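Local coordinates for uncharacterized protein (Staphylococcus aureus subsp. aureus Mu50, PDB 4QPV) that is of unknown function, a member of the DUF1672 family with a distinctive fold built from kinked-helix–beta-beta-beta repeats, at residues Gln57-Leu65 / Met118-Phe129; Thr223-Lys234 / Asn275-Glu283. All coordinates share one frame; numbering follows the deposited sequence.

Interaction 1: residues Gln57-Leu65 / Met118-Phe129; sequences QFFMDNFGL and MSTLVGTVLSGF
The backbone oxygen of F58 is gripped twice by N62: N62 N makes the helical bond, while N62 ND2 reaches F58 O at 3.0 Å from the opposite face of the carbonyl. Asparagine suits this place, because the same amide nitrogen lies 3.3 Å above the plane of the F58 ring, over its centre, and also donates to L109 O, while N62 OD1 accepts from S111 N. Here helix segments 57-63 and 118-129 cross at right angles (signed angle -90°), a knobs-into-holes contact in a fold of kinked-helix–beta-beta-beta repeats. F63 is the knob, set among M118, L121, V122 and V125. A methyl group, V125 CG2, sits 3.8 Å from the centroid of the F63 ring and only 1° off its normal, a CH-pi contact, while N62 CB lies over the opposite face, toward the rim. At the ring edge, L121 CD2 is 3.7 Å from F63 CZ and V122 CG2 is 3.8 Å from F63 CE1. The same V125 CG2 meets the edge of the F59 ring, 4.1 Å from F59 CE2. M118, a selenomethionine bent at chi2 and chi3, brings SE obliquely to F63 in a Met-aromatic contact and CE to F58. In V125 the other methyl, anti to the backbone N, meets L65 tip to tip, V125 CG1 lying 3.8 Å from L65 CD1.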
loop_
_atom_site.group_PDB
_atom_site.type_symbol
_atom_site.label_atom_id
_atom_site.label_comp_id
_atom_site.label_asym_id
_atom_site.label_seq_id
_atom_site.Cartn_x
_atom_site.Cartn_y
_atom_site.Cartn_z
ATOM N N GLN A 57 -0.108 18.859 -2.656
ATOM C CA GLN A 57 1.028 19.706 -3.027
ATOM C C GLN A 57 2.348 19.032 -2.644
ATOM O O GLN A 57 3.302 19.105 -3.419
ATOM C CB GLN A 57 0.929 21.088 -2.347
ATOM C CG GLN A 57 2.069 22.057 -2.724
ATOM C CD GLN A 57 2.035 23.319 -1.898
ATOM O OE1 GLN A 57 1.216 23.471 -0.987
ATOM N NE2 GLN A 57 2.891 24.285 -2.225
ATOM N N PHE A 58 2.417 18.438 -1.426
ATOM C CA PHE A 58 3.634 17.772 -0.955
ATOM C C PHE A 58 4.119 16.704 -1.964
ATOM O O PHE A 58 5.310 16.654 -2.289
ATOM C CB PHE A 58 3.412 17.122 0.421
ATOM C CG PHE A 58 4.656 16.478 1.000
ATOM C CD1 PHE A 58 4.985 15.160 0.693
ATOM C CD2 PHE A 58 5.471 17.174 1.888
ATOM C CE1 PHE A 58 6.144 14.567 1.221
ATOM C CE2 PHE A 58 6.625 16.585 2.417
ATOM C CZ PHE A 58 6.955 15.284 2.082
ATOM N N PHE A 59 3.210 15.862 -2.436
ATOM C CA PHE A 59 3.555 14.777 -3.363
ATOM C C PHE A 59 3.949 15.313 -4.724
ATOM O O PHE A 59 4.816 14.718 -5.369
ATOM C CB PHE A 59 2.415 13.759 -3.469
ATOM C CG PHE A 59 2.431 12.794 -2.311
ATOM C CD1 PHE A 59 1.831 13.128 -1.099
ATOM C CD2 PHE A 59 3.115 11.581 -2.403
ATOM C CE1 PHE A 59 1.895 12.253 -0.003
ATOM C CE2 PHE A 59 3.206 10.725 -1.301
ATOM C CZ PHE A 59 2.596 11.067 -0.110
HETATM N N MSE A 60 3.366 16.460 -5.152
HETATM C CA MSE A 60 3.757 17.060 -6.427
HETATM C C MSE A 60 5.164 17.669 -6.288
HETATM O O MSE A 60 6.023 17.385 -7.114
HETATM C CB MSE A 60 2.730 18.103 -6.923
HETATM C CG MSE A 60 3.091 18.717 -8.298
HETATM SE SE MSE A 60 3.314 17.399 -9.757
HETATM C CE MSE A 60 1.443 17.006 -10.066
ATOM N N ASP A 61 5.400 18.485 -5.229
ATOM C CA ASP A 61 6.695 19.131 -4.989
ATOM C C ASP A 61 7.856 18.130 -4.851
ATOM O O ASP A 61 8.926 18.346 -5.426
ATOM C CB ASP A 61 6.635 19.990 -3.717
ATOM C CG ASP A 61 5.797 21.255 -3.838
ATOM O OD1 ASP A 61 5.489 21.663 -4.987
ATOM O OD2 ASP A 61 5.434 21.822 -2.794
ATOM N N ASN A 62 7.645 17.052 -4.104
ATOM C CA ASN A 62 8.720 16.108 -3.803
ATOM C C ASN A 62 8.847 14.928 -4.756
ATOM O O ASN A 62 9.971 14.485 -4.979
ATOM C CB ASN A 62 8.596 15.596 -2.353
ATOM C CG ASN A 62 8.862 16.715 -1.368
ATOM O OD1 ASN A 62 9.969 17.260 -1.306
ATOM N ND2 ASN A 62 7.818 17.207 -0.708
ATOM N N PHE A 63 7.750 14.419 -5.311
ATOM C CA PHE A 63 7.835 13.247 -6.182
ATOM C C PHE A 63 7.446 13.513 -7.642
ATOM O O PHE A 63 7.679 12.645 -8.496
ATOM C CB PHE A 63 6.989 12.094 -5.606
ATOM C CG PHE A 63 7.395 11.755 -4.190
ATOM C CD1 PHE A 63 8.584 11.080 -3.930
ATOM C CD2 PHE A 63 6.623 12.170 -3.108
ATOM C CE1 PHE A 63 8.973 10.790 -2.618
ATOM C CE2 PHE A 63 7.025 11.898 -1.794
ATOM C CZ PHE A 63 8.203 11.219 -1.560
ATOM N N GLY A 64 6.897 14.696 -7.930
ATOM C CA GLY A 64 6.487 15.055 -9.287
ATOM C C GLY A 64 5.279 14.253 -9.732
ATOM O O GLY A 64 5.089 14.008 -10.927
ATOM N N LEU A 65 4.468 13.809 -8.758
ATOM C CA LEU A 65 3.280 13.004 -9.020
ATOM C C LEU A 65 1.995 13.680 -8.572
ATOM O O LEU A 65 1.960 14.345 -7.527
ATOM C CB LEU A 65 3.397 11.650 -8.314
ATOM C CG LEU A 65 4.473 10.710 -8.891
ATOM C CD1 LEU A 65 4.825 9.617 -7.887
ATOM C CD2 LEU A 65 4.028 10.108 -10.235
HETATM N N MSE A 118 11.649 9.781 5.366
HETATM C CA MSE A 118 11.659 10.237 3.971
HETATM C C MSE A 118 12.051 9.058 3.072
HETATM O O MSE A 118 11.393 8.846 2.054
HETATM C CB MSE A 118 12.578 11.457 3.756
HETATM C CG MSE A 118 12.655 11.908 2.296
HETATM SE SE MSE A 118 10.877 12.092 1.464
HETATM C CE MSE A 118 10.519 13.879 2.001
ATOM N N SER A 119 13.102 8.284 3.463
ATOM C CA SER A 119 13.530 7.101 2.717
ATOM C C SER A 119 12.380 6.087 2.629
ATOM O O SER A 119 12.138 5.519 1.564
ATOM C CB SER A 119 14.760 6.468 3.363
ATOM O OG SER A 119 15.955 7.056 2.878
ATOM N N THR A 120 11.638 5.894 3.745
ATOM C CA THR A 120 10.507 4.963 3.809
ATOM C C THR A 120 9.402 5.432 2.846
ATOM O O THR A 120 8.873 4.625 2.090
ATOM C CB THR A 120 10.011 4.790 5.256
ATOM O OG1 THR A 120 11.092 4.253 6.035
ATOM C CG2 THR A 120 8.803 3.846 5.363
ATOM N N LEU A 121 9.100 6.742 2.849
ATOM C CA LEU A 121 8.096 7.305 1.950
ATOM C C LEU A 121 8.526 7.126 0.503
ATOM O O LEU A 121 7.702 6.762 -0.326
ATOM C CB LEU A 121 7.858 8.799 2.267
ATOM C CG LEU A 121 6.739 9.447 1.469
ATOM C CD1 LEU A 121 5.367 8.763 1.758
ATOM C CD2 LEU A 121 6.685 10.922 1.756
ATOM N N VAL A 122 9.818 7.352 0.204
ATOM C CA VAL A 122 10.342 7.107 -1.144
ATOM C C VAL A 122 10.034 5.637 -1.549
ATOM O O VAL A 122 9.529 5.415 -2.645
ATOM C CB VAL A 122 11.847 7.449 -1.272
ATOM C CG1 VAL A 122 12.441 6.878 -2.555
ATOM C CG2 VAL A 122 12.058 8.966 -1.224
ATOM N N GLY A 123 10.304 4.680 -0.651
ATOM C CA GLY A 123 10.035 3.258 -0.895
ATOM C C GLY A 123 8.564 2.979 -1.153
ATOM O O GLY A 123 8.220 2.182 -2.026
ATOM N N THR A 124 7.680 3.685 -0.430
ATOM C CA THR A 124 6.227 3.583 -0.587
ATOM C C THR A 124 5.823 4.074 -2.000
ATOM O O THR A 124 5.037 3.427 -2.679
ATOM C CB THR A 124 5.559 4.367 0.551
ATOM O OG1 THR A 124 5.731 3.610 1.749
ATOM C CG2 THR A 124 4.093 4.618 0.313
ATOM N N VAL A 125 6.373 5.207 -2.435
ATOM C CA VAL A 125 6.089 5.750 -3.755
ATOM C C VAL A 125 6.647 4.798 -4.818
ATOM O O VAL A 125 5.961 4.511 -5.792
ATOM C CB VAL A 125 6.685 7.166 -3.863
ATOM C CG1 VAL A 125 6.725 7.655 -5.310
ATOM C CG2 VAL A 125 5.912 8.138 -2.967
ATOM N N LEU A 126 7.862 4.268 -4.596
ATOM C CA LEU A 126 8.526 3.362 -5.535
ATOM C C LEU A 126 7.764 2.031 -5.714
ATOM O O LEU A 126 7.900 1.408 -6.762
ATOM C CB LEU A 126 9.990 3.129 -5.171
ATOM C CG LEU A 126 10.892 4.353 -5.416
ATOM C CD1 LEU A 126 12.318 4.044 -5.042
ATOM C CD2 LEU A 126 10.780 4.870 -6.849
ATOM N N SER A 127 6.926 1.624 -4.738
ATOM C CA SER A 127 6.062 0.448 -4.887
ATOM C C SER A 127 5.143 0.667 -6.107
ATOM O O SER A 127 4.847 -0.267 -6.852
ATOM C CB SER A 127 5.254 0.217 -3.612
ATOM O OG SER A 127 4.223 -0.740 -3.797
ATOM N N GLY A 128 4.733 1.930 -6.305
ATOM C CA GLY A 128 3.881 2.334 -7.421
ATOM C C GLY A 128 4.618 2.210 -8.755
ATOM O O GLY A 128 4.020 1.878 -9.778
ATOM N N PHE A 129 5.943 2.450 -8.741
ATOM C CA PHE A 129 6.795 2.301 -9.927
ATOM C C PHE A 129 6.970 0.815 -10.249
ATOM O O PHE A 129 6.939 0.424 -11.420
ATOM C CB PHE A 129 8.166 2.960 -9.691
ATOM C CG PHE A 129 8.230 4.465 -9.814
ATOM C CD1 PHE A 129 7.540 5.285 -8.923
ATOM C CD2 PHE A 129 9.036 5.062 -10.776
ATOM C CE1 PHE A 129 7.630 6.684 -9.020
ATOM C CE2 PHE A 129 9.122 6.457 -10.880
ATOM C CZ PHE A 129 8.432 7.257 -9.988
#

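Interaction 2: residues Thr223-Lys234 / Asn275-Glu283; sequences TTLFSTKDNFTK and NYSKKEVIE
In the mixed beta sheet, strand 259-265 pairs with strand 220-227 in parallel and with strand 282-285 in antiparallel fashion; across it the two segments meet through Y276 and K279 on strand 220-227, and through I282 on the loop and helix start after that strand. Y276, in the 3-10 turn 276-278, makes the central link. Its CG lies anti to the backbone N (chi1 -165°), sending the ring to strand 220-227, where Y276 OH donates to L225 O at 2.7 Å; the phenol gives the buried ring one polar tip, and it is spent on this carbonyl. The edge of the same ring meets the face of F226 in a T-shaped stack with planes at 85°, and Y276 CD1 comes 3.6 Å from F226 CZ. Over one face of Y276 lies T224 CA, a CH-pi contact 3.8 Å from the ring centroid. In the conformer given, K279 NZ lies obliquely to the F226 ring, 3.4 Å from F226 CD2, and is also hydrogen-bonded to Y268 O, S265 OG and N266 OD1. I282, an apolar residue packed against the loop that leads into helix 234-249, sets its CD1 3.9 Å from F232 CE1, and I282 CG1 lies 3.8 Å from K234 CG. In the conformer of E280 given, a water accepts from K234 N at 2.9 Å and donates to E280 OE1 at 2.7 Å.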
loop_
_atom_site.group_PDB
_atom_site.type_symbol
_atom_site.label_atom_id
_atom_site.label_comp_id
_atom_site.label_asym_id
_atom_site.label_seq_id
_atom_site.Cartn_x
_atom_site.Cartn_y
_atom_site.Cartn_z
ATOM N N THR A 223 -0.193 -11.332 0.155
ATOM C CA THR A 223 -1.661 -11.276 0.174
ATOM C C THR A 223 -2.182 -10.884 1.578
ATOM O O THR A 223 -1.476 -11.051 2.581
ATOM C CB THR A 223 -2.336 -12.570 -0.337
ATOM O OG1 THR A 223 -2.195 -13.627 0.632
ATOM C CG2 THR A 223 -1.874 -12.984 -1.758
ATOM N N THR A 224 -3.416 -10.355 1.619
ATOM C CA THR A 224 -4.114 -9.926 2.846
ATOM C C THR A 224 -5.493 -10.546 2.745
ATOM O O THR A 224 -6.457 -9.889 2.343
ATOM C CB THR A 224 -4.147 -8.376 2.980
ATOM O OG1 THR A 224 -4.838 -7.816 1.852
ATOM C CG2 THR A 224 -2.739 -7.755 3.123
ATOM N N LEU A 225 -5.565 -11.856 2.990
ATOM C CA LEU A 225 -6.836 -12.578 2.860
ATOM C C LEU A 225 -7.471 -12.849 4.215
ATOM O O LEU A 225 -6.788 -13.129 5.198
ATOM C CB LEU A 225 -6.640 -13.899 2.102
ATOM C CG LEU A 225 -5.882 -13.793 0.767
ATOM C CD1 LEU A 225 -5.747 -15.175 0.119
ATOM C CD2 LEU A 225 -6.578 -12.789 -0.205
ATOM N N PHE A 226 -8.791 -12.764 4.246
ATOM C CA PHE A 226 -9.588 -12.995 5.449
ATOM C C PHE A 226 -10.474 -14.217 5.219
ATOM O O PHE A 226 -11.324 -14.216 4.317
ATOM C CB PHE A 226 -10.422 -11.742 5.760
ATOM C CG PHE A 226 -9.599 -10.495 5.995
ATOM C CD1 PHE A 226 -9.180 -9.702 4.920
ATOM C CD2 PHE A 226 -9.250 -10.104 7.288
ATOM C CE1 PHE A 226 -8.434 -8.537 5.141
ATOM C CE2 PHE A 226 -8.569 -8.896 7.511
ATOM C CZ PHE A 226 -8.161 -8.126 6.435
ATOM N N SER A 227 -10.275 -15.276 6.017
ATOM C CA SER A 227 -11.097 -16.471 5.892
ATOM C C SER A 227 -12.590 -16.146 6.101
ATOM O O SER A 227 -12.920 -15.282 6.915
ATOM C CB SER A 227 -10.666 -17.513 6.916
ATOM O OG SER A 227 -11.480 -18.667 6.822
ATOM N N THR A 228 -13.479 -16.850 5.399
ATOM C CA THR A 228 -14.925 -16.695 5.608
ATOM C C THR A 228 -15.422 -17.780 6.580
ATOM O O THR A 228 -16.614 -17.822 6.884
ATOM C CB THR A 228 -15.721 -16.721 4.284
ATOM O OG1 THR A 228 -15.508 -17.970 3.641
ATOM C CG2 THR A 228 -15.363 -15.566 3.345
ATOM N N LYS A 229 -14.520 -18.655 7.067
ATOM C CA LYS A 229 -14.862 -19.705 8.049
ATOM C C LYS A 229 -15.200 -19.092 9.395
ATOM O O LYS A 229 -14.447 -18.254 9.879
ATOM C CB LYS A 229 -13.701 -20.696 8.272
ATOM C CG LYS A 229 -13.251 -21.469 7.044
ATOM C CD LYS A 229 -12.058 -22.336 7.408
ATOM C CE LYS A 229 -11.602 -23.201 6.262
ATOM N NZ LYS A 229 -10.517 -24.126 6.689
ATOM N N ASP A 230 -16.272 -19.571 10.043
ATOM C CA ASP A 230 -16.612 -19.095 11.389
ATOM C C ASP A 230 -15.582 -19.625 12.399
ATOM O O ASP A 230 -15.320 -18.979 13.406
ATOM C CB ASP A 230 -18.032 -19.551 11.791
ATOM C CG ASP A 230 -19.135 -19.237 10.792
ATOM O OD1 ASP A 230 -19.182 -18.084 10.293
ATOM O OD2 ASP A 230 -19.969 -20.134 10.527
ATOM N N ASN A 231 -14.950 -20.765 12.078
ATOM C CA ASN A 231 -14.018 -21.471 12.956
ATOM C C ASN A 231 -12.587 -21.549 12.389
ATOM O O ASN A 231 -11.919 -22.569 12.574
ATOM C CB ASN A 231 -14.567 -22.896 13.177
ATOM C CG ASN A 231 -14.674 -23.731 11.902
ATOM O OD1 ASN A 231 -14.614 -23.225 10.767
ATOM N ND2 ASN A 231 -14.800 -25.033 12.057
ATOM N N PHE A 232 -12.108 -20.492 11.717
ATOM C CA PHE A 232 -10.758 -20.485 11.170
ATOM C C PHE A 232 -9.699 -20.786 12.226
ATOM O O PHE A 232 -9.722 -20.201 13.302
ATOM C CB PHE A 232 -10.430 -19.109 10.528
ATOM C CG PHE A 232 -8.974 -18.905 10.160
ATOM C CD1 PHE A 232 -8.495 -19.286 8.908
ATOM C CD2 PHE A 232 -8.077 -18.348 11.070
ATOM C CE1 PHE A 232 -7.160 -19.083 8.563
ATOM C CE2 PHE A 232 -6.734 -18.161 10.728
ATOM C CZ PHE A 232 -6.281 -18.542 9.482
ATOM N N THR A 233 -8.736 -21.649 11.883
ATOM C CA THR A 233 -7.527 -21.880 12.672
ATOM C C THR A 233 -6.375 -22.021 11.688
ATOM O O THR A 233 -6.616 -22.363 10.535
ATOM C CB THR A 233 -7.620 -23.106 13.608
ATOM O OG1 THR A 233 -7.579 -24.302 12.837
ATOM C CG2 THR A 233 -8.817 -23.070 14.584
ATOM N N LYS A 234 -5.132 -21.820 12.136
ATOM C CA LYS A 234 -3.969 -22.086 11.277
ATOM C C LYS A 234 -3.953 -23.581 10.866
ATOM O O LYS A 234 -3.749 -23.892 9.687
ATOM C CB LYS A 234 -2.640 -21.718 11.977
ATOM C CG LYS A 234 -2.390 -20.224 12.114
ATOM C CD LYS A 234 -1.194 -19.902 13.011
ATOM C CE LYS A 234 0.142 -20.035 12.306
ATOM N NZ LYS A 234 1.289 -19.837 13.237
ATOM N N ASN A 275 -4.499 -3.027 11.069
ATOM C CA ASN A 275 -3.156 -3.463 10.700
ATOM C C ASN A 275 -3.106 -4.992 10.515
ATOM O O ASN A 275 -3.042 -5.748 11.491
ATOM C CB ASN A 275 -2.148 -2.996 11.783
ATOM C CG ASN A 275 -0.702 -3.234 11.433
ATOM O OD1 ASN A 275 -0.373 -3.967 10.497
ATOM N ND2 ASN A 275 0.197 -2.594 12.171
ATOM N N TYR A 276 -3.079 -5.436 9.253
ATOM C CA TYR A 276 -3.033 -6.871 8.940
ATOM C C TYR A 276 -1.781 -7.553 9.513
ATOM O O TYR A 276 -1.854 -8.714 9.909
ATOM C CB TYR A 276 -3.093 -7.081 7.417
ATOM C CG TYR A 276 -3.412 -8.506 7.025
ATOM C CD1 TYR A 276 -4.730 -8.931 6.882
ATOM C CD2 TYR A 276 -2.395 -9.423 6.762
ATOM C CE1 TYR A 276 -5.031 -10.252 6.530
ATOM C CE2 TYR A 276 -2.684 -10.739 6.396
ATOM C CZ TYR A 276 -4.002 -11.148 6.293
ATOM O OH TYR A 276 -4.283 -12.439 5.943
ATOM N N SER A 277 -0.626 -6.847 9.549
ATOM C CA SER A 277 0.636 -7.442 10.021
ATOM C C SER A 277 0.587 -7.874 11.493
ATOM O O SER A 277 1.426 -8.691 11.892
ATOM C CB SER A 277 1.802 -6.487 9.798
ATOM O OG SER A 277 1.797 -5.442 10.756
ATOM N N LYS A 278 -0.387 -7.350 12.290
ATOM C CA LYS A 278 -0.518 -7.693 13.718
ATOM C C LYS A 278 -1.442 -8.903 13.919
ATOM O O LYS A 278 -1.564 -9.410 15.038
ATOM C CB LYS A 278 -1.037 -6.485 14.528
ATOM C CG LYS A 278 -0.147 -5.241 14.457
ATOM C CD LYS A 278 0.986 -5.251 15.482
ATOM C CE LYS A 278 2.085 -4.272 15.142
ATOM N NZ LYS A 278 2.912 -4.740 13.995
ATOM N N LYS A 279 -2.061 -9.396 12.834
ATOM C CA LYS A 279 -2.973 -10.540 12.930
ATOM C C LYS A 279 -2.228 -11.871 12.927
ATOM O O LYS A 279 -1.080 -11.940 12.471
ATOM C CB LYS A 279 -3.980 -10.518 11.773
ATOM C CG LYS A 279 -4.978 -9.361 11.849
ATOM C CD LYS A 279 -6.144 -9.576 10.890
ATOM C CE LYS A 279 -7.028 -10.712 11.363
ATOM N NZ LYS A 279 -8.006 -11.111 10.329
ATOM N N GLU A 280 -2.901 -12.923 13.421
ATOM C CA GLU A 280 -2.373 -14.285 13.403
ATOM C C GLU A 280 -2.615 -14.817 12.004
ATOM O O GLU A 280 -3.762 -14.834 11.538
ATOM C CB GLU A 280 -3.028 -15.167 14.484
ATOM C CG GLU A 280 -2.489 -16.591 14.493
ATOM C CD GLU A 280 -3.232 -17.563 15.385
ATOM O OE1 GLU A 280 -4.292 -18.072 14.958
ATOM O OE2 GLU A 280 -2.730 -17.848 16.496
ATOM N N VAL A 281 -1.555 -15.175 11.299
ATOM C CA VAL A 281 -1.738 -15.628 9.913
ATOM C C VAL A 281 -1.077 -16.944 9.629
ATOM O O VAL A 281 -0.125 -17.330 10.302
ATOM C CB VAL A 281 -1.174 -14.560 8.893
ATOM C CG1 VAL A 281 -1.935 -13.235 8.966
ATOM C CG2 VAL A 281 0.329 -14.338 9.072
ATOM N N ILE A 282 -1.548 -17.580 8.568
ATOM C CA ILE A 282 -0.921 -18.690 7.878
ATOM C C ILE A 282 -0.102 -18.032 6.793
ATOM O O ILE A 282 -0.636 -17.148 6.109
ATOM C CB ILE A 282 -1.951 -19.675 7.252
ATOM C CG1 ILE A 282 -2.709 -20.468 8.296
ATOM C CG2 ILE A 282 -1.272 -20.603 6.215
ATOM C CD1 ILE A 282 -3.928 -21.147 7.710
ATOM N N GLU A 283 1.151 -18.458 6.591
ATOM C CA GLU A 283 1.959 -17.930 5.495
ATOM C C GLU A 283 2.477 -19.093 4.662
ATOM O O GLU A 283 3.040 -20.037 5.221
ATOM C CB GLU A 283 3.100 -17.057 6.009
ATOM C CG GLU A 283 3.765 -16.221 4.929
ATOM C CD GLU A 283 4.831 -15.264 5.434
ATOM O OE1 GLU A 283 4.712 -14.773 6.582
ATOM O OE2 GLU A 283 5.786 -14.997 4.668
HETATM O O HOH W 1 -4.829 -20.750 14.824
#

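Overall arrangement
The centres of interactions 1 and 2 lie about 12 Å and 18 Å from the centre of the chain, on opposite sides of it, and about 30 Å from each other. Their nearest atoms are about 12 Å apart, so the two do not touch. They follow in series along the chain: interaction 1 closes before interaction 2 opens. Their characters differ. The 57-65/118-129 contact is a wholly buried, apolar meeting of two helices, whereas 223-234/275-283 belongs to a mixed sheet and grades from a buried aromatic cluster to exposed lysine and glutamate with a bridging water. With no active site or ligand identified, neither contact can be tied to a function.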